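Long-range contacts in uncharacterized protein (Parabacteroides merdae, PDB 4MXN), which is probably a glycosyl hydrolase of family 28, and so likely to cleave glycosidic bonds in polysaccharides, though its substrate is not established: residues T65-L70 / N100-D106; L70-I76 / Q108-G114; M153-V159 / K177-T183. All blocks are in the same frame, centred on the assembly; numbering follows the deposited sequence. Where two conformers were deposited one is given.

Interaction 1: residues T65-L70 / N100-D106; sequences TGSIEL and NAIIYAD
E69 lies over one face of the Y104 ring, its CA 4.1 Å from the ring centroid and close to the ring normal, a CH-pi contact. Farther out, E69 CB comes within 3.5 Å of Y104 CZ, and the carboxylate runs almost with the ring, their planes 17° apart. Y104 CG sits between its own backbone N and carbonyl carbon (chi1 71°), which brings the ring back against the 65-70 segment, where S67 CB meets its edge. This face is partly exposed and is where water enters. Two waters bind E69 OE2: one also donates to D106 OD2, the other also accepts from D106 N, so water, and no direct bond, joins the two acids.

Between the sides, the backbones pair in parallel as neighbouring coils of the parallel beta-helix expected for this family. I68 N donates to I102 O (2.7 Å), Y104 N to I68 O (2.9 Å) and L70 N to Y104 O. Just before this pairing, S67 OG gives a short 2.6 Å bond to A101 O, coming from above the carbonyl plane; a hydroxyl suits the place because it can donate there while accepting from K94 N.

The opposite face is buried and apolar. L70 CD2 touches I103 CG2 at 4.0 Å, and L70 CB lies 4.1 Å from A105 CB, the small alanine leaving room for the leucine. T65 CG2 meets I102 CG2 at 3.8 Å.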
loop_
_atom_site.group_PDB
_atom_site.type_symbol
_atom_site.label_atom_id
_atom_site.label_comp_id
_atom_site.label_asym_id
_atom_site.label_seq_id
_atom_site.Cartn_x
_atom_site.Cartn_y
_atom_site.Cartn_z
ATOM N N THR A 65 8.920 2.808 8.313
ATOM C CA THR A 65 7.763 3.705 8.418
ATOM C C THR A 65 6.541 3.020 9.018
ATOM O O THR A 65 6.378 1.797 8.936
ATOM C CB THR A 65 7.380 4.286 7.011
ATOM O OG1 THR A 65 6.410 5.322 7.177
ATOM C CG2 THR A 65 6.818 3.230 6.056
ATOM N N GLY A 66 5.660 3.865 9.544
ATOM C CA GLY A 66 4.311 3.510 9.936
ATOM C C GLY A 66 3.397 3.943 8.797
ATOM O O GLY A 66 3.863 4.169 7.669
ATOM N N SER A 67 2.097 4.119 9.085
ATOM C CA SER A 67 1.106 4.515 8.074
ATOM C C SER A 67 1.315 5.925 7.552
ATOM O O SER A 67 1.445 6.887 8.312
ATOM C CB SER A 67 -0.307 4.368 8.624
ATOM O OG SER A 67 -0.575 2.985 8.776
ATOM N N ILE A 68 1.356 6.027 6.217
ATOM C CA ILE A 68 1.505 7.282 5.467
ATOM C C ILE A 68 0.195 7.600 4.788
ATOM O O ILE A 68 -0.356 6.738 4.096
ATOM C CB ILE A 68 2.648 7.165 4.415
ATOM C CG1 ILE A 68 4.008 6.776 5.048
ATOM C CG2 ILE A 68 2.738 8.430 3.546
ATOM C CD1 ILE A 68 4.953 5.984 4.084
ATOM N N GLU A 69 -0.301 8.839 4.958
ATOM C CA GLU A 69 -1.510 9.276 4.297
ATOM C C GLU A 69 -1.139 10.054 3.029
ATOM O O GLU A 69 -0.602 11.166 3.103
ATOM C CB GLU A 69 -2.382 10.110 5.229
ATOM C CG GLU A 69 -3.678 10.534 4.558
ATOM C CD GLU A 69 -4.683 11.315 5.376
ATOM O OE1 GLU A 69 -4.322 11.860 6.442
ATOM O OE2 GLU A 69 -5.836 11.434 4.908
ATOM N N LEU A 70 -1.407 9.454 1.867
ATOM C CA LEU A 70 -1.146 10.083 0.572
ATOM C C LEU A 70 -2.167 11.219 0.370
ATOM O O LEU A 70 -3.316 11.097 0.803
ATOM C CB LEU A 70 -1.237 9.001 -0.540
ATOM C CG LEU A 70 -0.675 9.273 -1.927
ATOM C CD1 LEU A 70 0.666 10.046 -1.894
ATOM C CD2 LEU A 70 -0.519 7.951 -2.687
ATOM N N ASN A 100 -6.563 1.283 6.612
ATOM C CA ASN A 100 -5.415 1.009 7.478
ATOM C C ASN A 100 -4.344 0.318 6.660
ATOM O O ASN A 100 -4.454 -0.885 6.391
ATOM C CB ASN A 100 -5.798 0.154 8.686
ATOM C CG ASN A 100 -4.609 -0.111 9.593
ATOM O OD1 ASN A 100 -3.618 0.625 9.627
ATOM N ND2 ASN A 100 -4.673 -1.165 10.350
ATOM N N ALA A 101 -3.322 1.072 6.249
ATOM C CA ALA A 101 -2.265 0.549 5.391
ATOM C C ALA A 101 -0.951 1.282 5.574
ATOM O O ALA A 101 -0.917 2.279 6.275
ATOM C CB ALA A 101 -2.701 0.643 3.932
ATOM N N ILE A 102 0.129 0.805 4.921
ATOM C CA ILE A 102 1.440 1.500 4.951
ATOM C C ILE A 102 1.289 2.822 4.185
ATOM O O ILE A 102 1.794 3.861 4.617
ATOM C CB ILE A 102 2.591 0.619 4.415
ATOM C CG1 ILE A 102 2.708 -0.681 5.277
ATOM C CG2 ILE A 102 3.927 1.414 4.379
ATOM C CD1 ILE A 102 3.838 -1.651 4.836
ATOM N N ILE A 103 0.565 2.769 3.058
ATOM C CA ILE A 103 0.192 3.945 2.270
ATOM C C ILE A 103 -1.308 3.885 2.082
ATOM O O ILE A 103 -1.816 2.931 1.473
ATOM C CB ILE A 103 0.933 4.113 0.906
ATOM C CG1 ILE A 103 2.461 4.056 1.073
ATOM C CG2 ILE A 103 0.491 5.448 0.238
ATOM C CD1 ILE A 103 3.280 3.930 -0.288
ATOM N N TYR A 104 -2.017 4.890 2.598
ATOM C CA TYR A 104 -3.455 4.948 2.419
ATOM C C TYR A 104 -3.859 6.313 1.922
ATOM O O TYR A 104 -3.115 7.286 2.057
ATOM C CB TYR A 104 -4.230 4.573 3.718
ATOM C CG TYR A 104 -4.158 5.605 4.827
ATOM C CD1 TYR A 104 -3.076 5.650 5.691
ATOM C CD2 TYR A 104 -5.182 6.527 5.018
ATOM C CE1 TYR A 104 -3.005 6.590 6.715
ATOM C CE2 TYR A 104 -5.122 7.472 6.043
ATOM C CZ TYR A 104 -4.030 7.499 6.888
ATOM O OH TYR A 104 -3.947 8.426 7.895
ATOM N N ALA A 105 -5.070 6.401 1.378
ATOM C CA ALA A 105 -5.617 7.684 0.953
ATOM C C ALA A 105 -7.107 7.655 1.150
ATOM O O ALA A 105 -7.751 6.650 0.858
ATOM C CB ALA A 105 -5.252 7.988 -0.491
ATOM N N ASP A 106 -7.643 8.743 1.679
ATOM C CA ASP A 106 -9.058 8.893 1.949
ATOM C C ASP A 106 -9.591 10.141 1.251
ATOM O O ASP A 106 -9.259 11.261 1.645
ATOM C CB ASP A 106 -9.285 8.963 3.473
ATOM C CG ASP A 106 -10.710 9.235 3.909
ATOM O OD1 ASP A 106 -11.643 8.810 3.195
ATOM O OD2 ASP A 106 -10.894 9.858 4.977
HETATM O O HOH W 1 -5.946 10.701 2.491
HETATM O O HOH W 2 -7.930 10.335 6.247
#

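Interaction 2: residues L70-I76 / Q108-G114; sequences LKSNVTI and QKNIGIG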
loop_
_atom_site.group_PDB
_atom_site.type_symbol
_atom_site.label_atom_id
_atom_site.label_comp_id
_atom_site.label_asym_id
_atom_site.label_seq_id
_atom_site.Cartn_x
_atom_site.Cartn_y
_atom_site.Cartn_z
ATOM N N LEU A 70 -1.407 9.454 1.867
ATOM C CA LEU A 70 -1.146 10.083 0.572
ATOM C C LEU A 70 -2.167 11.219 0.370
ATOM O O LEU A 70 -3.316 11.097 0.803
ATOM C CB LEU A 70 -1.237 9.001 -0.540
ATOM C CG LEU A 70 -0.675 9.273 -1.927
ATOM C CD1 LEU A 70 0.666 10.046 -1.894
ATOM C CD2 LEU A 70 -0.519 7.951 -2.687
ATOM N N LYS A 71 -1.726 12.350 -0.182
ATOM C CA LYS A 71 -2.614 13.507 -0.379
ATOM C C LYS A 71 -2.768 13.812 -1.853
ATOM O O LYS A 71 -1.922 13.412 -2.637
ATOM C CB LYS A 71 -2.101 14.748 0.376
ATOM C CG LYS A 71 -2.018 14.573 1.908
ATOM C CD LYS A 71 -3.397 14.535 2.587
ATOM C CE LYS A 71 -3.306 14.364 4.082
ATOM N NZ LYS A 71 -2.757 15.567 4.763
ATOM N N SER A 72 -3.833 14.548 -2.225
ATOM C CA SER A 72 -4.129 14.907 -3.609
ATOM C C SER A 72 -2.940 15.526 -4.327
ATOM O O SER A 72 -2.235 16.367 -3.764
ATOM C CB SER A 72 -5.319 15.859 -3.683
ATOM O OG SER A 72 -6.501 15.204 -3.251
ATOM N N ASN A 73 -2.711 15.065 -5.570
ATOM C CA ASN A 73 -1.694 15.526 -6.522
ATOM C C ASN A 73 -0.279 15.092 -6.135
ATOM O O ASN A 73 0.688 15.588 -6.716
ATOM C CB ASN A 73 -1.771 17.046 -6.740
ATOM C CG ASN A 73 -3.144 17.476 -7.154
ATOM O OD1 ASN A 73 -3.729 16.920 -8.082
ATOM N ND2 ASN A 73 -3.718 18.411 -6.429
ATOM N N VAL A 74 -0.162 14.098 -5.240
ATOM C CA VAL A 74 1.128 13.568 -4.812
ATOM C C VAL A 74 1.273 12.135 -5.293
ATOM O O VAL A 74 0.337 11.354 -5.192
ATOM C CB VAL A 74 1.339 13.659 -3.272
ATOM C CG1 VAL A 74 2.709 13.109 -2.850
ATOM C CG2 VAL A 74 1.161 15.093 -2.771
ATOM N N THR A 75 2.452 11.812 -5.811
ATOM C CA THR A 75 2.869 10.476 -6.209
ATOM C C THR A 75 4.093 10.116 -5.380
ATOM O O THR A 75 5.025 10.913 -5.273
ATOM C CB THR A 75 3.131 10.402 -7.728
ATOM O OG1 THR A 75 1.874 10.456 -8.397
ATOM C CG2 THR A 75 3.848 9.100 -8.144
ATOM N N ILE A 76 4.092 8.918 -4.793
ATOM C CA ILE A 76 5.232 8.401 -4.056
ATOM C C ILE A 76 5.960 7.445 -4.978
ATOM O O ILE A 76 5.350 6.518 -5.507
ATOM C CB ILE A 76 4.817 7.736 -2.705
ATOM C CG1 ILE A 76 4.458 8.825 -1.647
ATOM C CG2 ILE A 76 5.938 6.790 -2.184
ATOM C CD1 ILE A 76 3.701 8.292 -0.386
ATOM N N GLN A 108 -9.057 11.431 -1.790
ATOM C CA GLN A 108 -8.053 12.237 -2.479
ATOM C C GLN A 108 -8.195 12.063 -3.993
ATOM O O GLN A 108 -8.827 11.112 -4.441
ATOM C CB GLN A 108 -6.636 11.834 -2.030
ATOM C CG GLN A 108 -6.381 11.948 -0.514
ATOM C CD GLN A 108 -6.550 13.340 0.044
ATOM O OE1 GLN A 108 -5.847 14.290 -0.342
ATOM N NE2 GLN A 108 -7.463 13.490 0.996
ATOM N N LYS A 109 -7.562 12.947 -4.778
ATOM C CA LYS A 109 -7.612 12.800 -6.237
ATOM C C LYS A 109 -6.211 12.956 -6.842
ATOM O O LYS A 109 -5.343 13.597 -6.248
ATOM C CB LYS A 109 -8.638 13.768 -6.896
ATOM C CG LYS A 109 -8.562 15.255 -6.511
ATOM C CD LYS A 109 -7.254 15.940 -6.998
ATOM C CE LYS A 109 -7.445 17.171 -7.817
ATOM N NZ LYS A 109 -6.435 17.304 -8.908
ATOM N N ASN A 110 -6.016 12.408 -8.056
ATOM C CA ASN A 110 -4.762 12.507 -8.800
ATOM C C ASN A 110 -3.584 12.058 -7.910
ATOM O O ASN A 110 -2.653 12.816 -7.645
ATOM C CB ASN A 110 -4.574 13.939 -9.336
ATOM C CG ASN A 110 -3.384 14.120 -10.230
ATOM O OD1 ASN A 110 -2.950 13.199 -10.914
ATOM N ND2 ASN A 110 -2.794 15.299 -10.174
ATOM N N ILE A 111 -3.643 10.818 -7.437
ATOM C CA ILE A 111 -2.595 10.289 -6.549
ATOM C C ILE A 111 -1.936 9.079 -7.189
ATOM O O ILE A 111 -2.526 8.398 -8.025
ATOM C CB ILE A 111 -3.151 9.965 -5.136
ATOM C CG1 ILE A 111 -4.392 9.029 -5.214
ATOM C CG2 ILE A 111 -3.473 11.246 -4.359
ATOM C CD1 ILE A 111 -4.727 8.333 -3.966
ATOM N N GLY A 112 -0.727 8.790 -6.760
ATOM C CA GLY A 112 -0.016 7.661 -7.319
ATOM C C GLY A 112 1.067 7.067 -6.458
ATOM O O GLY A 112 1.556 7.696 -5.518
ATOM N N ILE A 113 1.405 5.816 -6.781
ATOM C CA ILE A 113 2.496 5.027 -6.211
ATOM C C ILE A 113 3.186 4.368 -7.392
ATOM O O ILE A 113 2.525 3.709 -8.192
ATOM C CB ILE A 113 2.057 3.991 -5.133
ATOM C CG1 ILE A 113 1.368 4.673 -3.921
ATOM C CG2 ILE A 113 3.273 3.148 -4.665
ATOM C CD1 ILE A 113 0.595 3.733 -3.071
ATOM N N GLY A 114 4.488 4.562 -7.500
ATOM C CA GLY A 114 5.281 4.004 -8.583
ATOM C C GLY A 114 6.696 3.671 -8.173
ATOM O O GLY A 114 7.055 3.807 -6.996
HETATM O O HOH W 3 0.127 12.516 -8.758
#
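N73 OD1 accepts two hydrogen bonds, from N110 ND2 at 2.8 Å and K109 NZ at 2.9 Å, both donors lying in its carbonyl plane. The two asparagine side chains cross at about a right angle, their amide planes 63° apart, yet N110 presents its N-H within its own amide plane. A second cluster surrounds Q108 OE1: S72 N reaches it on a lone pair at 2.8 Å, while S72 OG donates from well above the carbonyl plane. That hydroxyl also accepts from K109 N (2.9 Å), so a serine, both donor and acceptor, suits the place. Q108 CG, anti to its carbonyl carbon (chi1 -58°), and a bend at chi2 bring the amide back to S72. K71 NZ makes its salt bridge with D46 of helix 38-50.

N73 is the third residue of a type II turn from K71 to V74, and its positive phi of 73° suits asparagine. N110 also has positive phi, at a corner; asparagines stacked at such turns are familiar from the parallel beta-helices of pectin-degrading enzymes.

Beyond the turns, strands 74-76 and 111-114 run parallel, joined by G112 N to V74 O and I76 N to G112 O. A CB at G112 would collide with T75 OG1, which fits a glycine there. Inside the coil, L70 CG rests 4.1 Å from I111 CB and L70 CD2 4.0 Å from I113 CG1.

Interaction 3: residues M153-V159 / K177-T183; sequences MEGCEDV and KDCHNVT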
loop_
_atom_site.group_PDB
_atom_site.type_symbol
_atom_site.label_atom_id
_atom_site.label_comp_id
_atom_site.label_asym_id
_atom_site.label_seq_id
_atom_site.Cartn_x
_atom_site.Cartn_y
_atom_site.Cartn_z
HETATM N N MSE A 153 -6.953 2.462 -0.668
HETATM C CA MSE A 153 -7.560 3.694 -1.196
HETATM C C MSE A 153 -9.059 3.651 -1.019
HETATM O O MSE A 153 -9.705 2.687 -1.430
HETATM C CB MSE A 153 -7.228 3.922 -2.677
HETATM C CG MSE A 153 -5.953 4.680 -2.897
HETATM SE SE MSE A 153 -4.497 3.448 -3.242
HETATM C CE MSE A 153 -3.031 4.727 -3.072
ATOM N N GLU A 154 -9.624 4.696 -0.418
ATOM C CA GLU A 154 -11.073 4.758 -0.227
ATOM C C GLU A 154 -11.619 6.104 -0.696
ATOM O O GLU A 154 -11.174 7.149 -0.218
ATOM C CB GLU A 154 -11.481 4.480 1.225
ATOM C CG GLU A 154 -12.977 4.208 1.365
ATOM C CD GLU A 154 -13.485 4.042 2.784
ATOM O OE1 GLU A 154 -12.724 3.547 3.648
ATOM O OE2 GLU A 154 -14.663 4.388 3.027
ATOM N N GLY A 155 -12.599 6.056 -1.587
ATOM C CA GLY A 155 -13.269 7.242 -2.122
ATOM C C GLY A 155 -12.370 8.140 -2.950
ATOM O O GLY A 155 -12.630 9.336 -3.065
ATOM N N CYS A 156 -11.310 7.574 -3.526
ATOM C CA CYS A 156 -10.335 8.317 -4.309
ATOM C C CYS A 156 -10.691 8.336 -5.795
ATOM O O CYS A 156 -11.398 7.457 -6.279
ATOM C CB CYS A 156 -8.939 7.751 -4.075
ATOM S SG CYS A 156 -8.338 7.966 -2.376
ATOM N N GLU A 157 -10.203 9.356 -6.519
ATOM C CA GLU A 157 -10.435 9.493 -7.959
ATOM C C GLU A 157 -9.106 9.688 -8.681
ATOM O O GLU A 157 -8.281 10.447 -8.185
ATOM C CB GLU A 157 -11.372 10.694 -8.220
ATOM C CG GLU A 157 -12.811 10.460 -7.799
ATOM C CD GLU A 157 -13.829 11.497 -8.231
ATOM O OE1 GLU A 157 -13.477 12.424 -8.999
ATOM O OE2 GLU A 157 -14.998 11.363 -7.806
ATOM N N ASP A 158 -8.893 9.025 -9.844
ATOM C CA ASP A 158 -7.670 9.131 -10.663
ATOM C C ASP A 158 -6.462 8.640 -9.837
ATOM O O ASP A 158 -5.668 9.428 -9.316
ATOM C CB ASP A 158 -7.472 10.568 -11.226
ATOM C CG ASP A 158 -8.681 11.134 -11.967
ATOM O OD1 ASP A 158 -9.387 10.353 -12.642
ATOM O OD2 ASP A 158 -8.919 12.357 -11.873
ATOM N N VAL A 159 -6.389 7.316 -9.665
ATOM C CA VAL A 159 -5.351 6.642 -8.878
ATOM C C VAL A 159 -4.444 5.857 -9.825
ATOM O O VAL A 159 -4.936 5.026 -10.586
ATOM C CB VAL A 159 -6.000 5.718 -7.815
ATOM C CG1 VAL A 159 -4.941 4.929 -7.038
ATOM C CG2 VAL A 159 -6.904 6.508 -6.871
ATOM N N LYS A 177 -11.601 0.735 -2.407
ATOM C CA LYS A 177 -12.973 0.869 -1.957
ATOM C C LYS A 177 -13.559 2.185 -2.436
ATOM O O LYS A 177 -12.992 3.233 -2.139
ATOM C CB LYS A 177 -13.038 0.774 -0.415
ATOM C CG LYS A 177 -14.454 0.849 0.133
ATOM C CD LYS A 177 -14.519 0.610 1.635
ATOM C CE LYS A 177 -15.920 0.828 2.175
ATOM N NZ LYS A 177 -16.919 -0.121 1.611
ATOM N N ASP A 178 -14.697 2.129 -3.178
ATOM C CA ASP A 178 -15.459 3.288 -3.686
ATOM C C ASP A 178 -14.561 4.271 -4.449
ATOM O O ASP A 178 -14.710 5.480 -4.312
ATOM C CB ASP A 178 -16.187 4.016 -2.530
ATOM C CG ASP A 178 -17.075 3.131 -1.672
ATOM O OD1 ASP A 178 -17.675 2.179 -2.221
ATOM O OD2 ASP A 178 -17.190 3.408 -0.457
ATOM N N CYS A 179 -13.628 3.744 -5.246
ATOM C CA CYS A 179 -12.707 4.553 -6.032
ATOM C C CYS A 179 -13.188 4.673 -7.480
ATOM O O CYS A 179 -13.935 3.823 -7.969
ATOM C CB CYS A 179 -11.294 3.978 -5.978
ATOM S SG CYS A 179 -10.499 4.084 -4.361
ATOM N N HIS A 180 -12.747 5.745 -8.160
ATOM C CA HIS A 180 -13.051 6.020 -9.564
ATOM C C HIS A 180 -11.753 6.155 -10.335
ATOM O O HIS A 180 -10.864 6.865 -9.879
ATOM C CB HIS A 180 -13.866 7.327 -9.732
ATOM C CG HIS A 180 -15.281 7.280 -9.250
ATOM N ND1 HIS A 180 -15.621 7.680 -7.967
ATOM C CD2 HIS A 180 -16.415 6.993 -9.928
ATOM C CE1 HIS A 180 -16.939 7.591 -7.901
ATOM N NE2 HIS A 180 -17.456 7.157 -9.048
ATOM N N ASN A 181 -11.675 5.559 -11.526
ATOM C CA ASN A 181 -10.541 5.672 -12.450
ATOM C C ASN A 181 -9.226 5.259 -11.785
ATOM O O ASN A 181 -8.348 6.091 -11.530
ATOM C CB ASN A 181 -10.445 7.092 -13.066
ATOM C CG ASN A 181 -9.411 7.216 -14.170
ATOM O OD1 ASN A 181 -8.998 6.234 -14.780
ATOM N ND2 ASN A 181 -8.941 8.423 -14.429
ATOM N N VAL A 182 -9.126 3.976 -11.464
ATOM C CA VAL A 182 -7.930 3.386 -10.857
ATOM C C VAL A 182 -7.202 2.586 -11.928
ATOM O O VAL A 182 -7.849 1.872 -12.698
ATOM C CB VAL A 182 -8.283 2.494 -9.628
ATOM C CG1 VAL A 182 -7.038 1.804 -9.046
ATOM C CG2 VAL A 182 -9.010 3.293 -8.555
ATOM N N THR A 183 -5.862 2.717 -11.991
ATOM C CA THR A 183 -5.027 1.906 -12.886
ATOM C C THR A 183 -3.958 1.255 -12.030
ATOM O O THR A 183 -3.395 1.908 -11.159
ATOM C CB THR A 183 -4.431 2.706 -14.065
ATOM O OG1 THR A 183 -3.550 3.710 -13.576
ATOM C CG2 THR A 183 -5.503 3.298 -15.018
HETATM O O HOH W 4 -16.399 5.278 1.194
HETATM O O HOH W 5 -5.790 6.089 -13.104
#
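E154 and K177 lie side by side and point the same way, the aliphatic part of the lysine running along the glutamate chain with K177 CD 3.8 Å from E154 CD. Both have CG anti to the backbone N (chi1 -166° and -178°), which keeps the chains alongside each other. Their charged ends do not touch; instead one water donates to both E154 OE2 and D178 OD2, and by standing between the two acids it probably eases their repulsion. Replacing E154 by an alanine is likely to leave the water without one of its acceptors and the methylenes of K177 without the chain they lie against.

E157 and H180 also run side by side, but carboxylate and ring planes stand 74° apart. D158 and N181 cross obliquely: N181 ND2 approaches D158 OD1 on its anti side at 2.7 Å, out of the carboxylate plane though the oxygen lies close to the amide plane, the two flat groups being nearly perpendicular. Both residues have positive phi, and such corners suit aspartate and asparagine. On the buried face the two valines lie parallel, V159 CB 3.9 Å from V182 CG2, beta-branched residues fitting a strand. At C179 a thiol suits the place, packing against M153 CB (a selenomethionine) and C156 CB while its sulfur can still take a weak bond from C156 N. G155, with positive phi, donates its N to K177 O.

The pairing is consistent with successive coils of a family 28 parallel beta-helix. Strand 151-154 lies between strands 104-106 and 174-177, M153 packs on I111 and I113 of strand 111-114, and V182 leads on to V207 of strand 205-210.

In the fold
From the N terminus, segment 65-70 runs straight into 70-76 at the shared residue L70. From L70, 29 residues pass before the chain returns as 100-106, closing interaction 1, and soon after as 108-114, closing interaction 2. The segments of these two contacts alternate, so the contacts cross, and they join the same two adjacent coils around a corner. Interaction 3 follows in series: 153-159 and 177-183, separated by 17 residues, pair two later coils. The 153-159 segment also borders both earlier contacts, through probable hydrogen bonds of E154 N to A105 O and of N110 N to E157 O. The three contacts thus join consecutive coils of what is probably a parallel beta-helix.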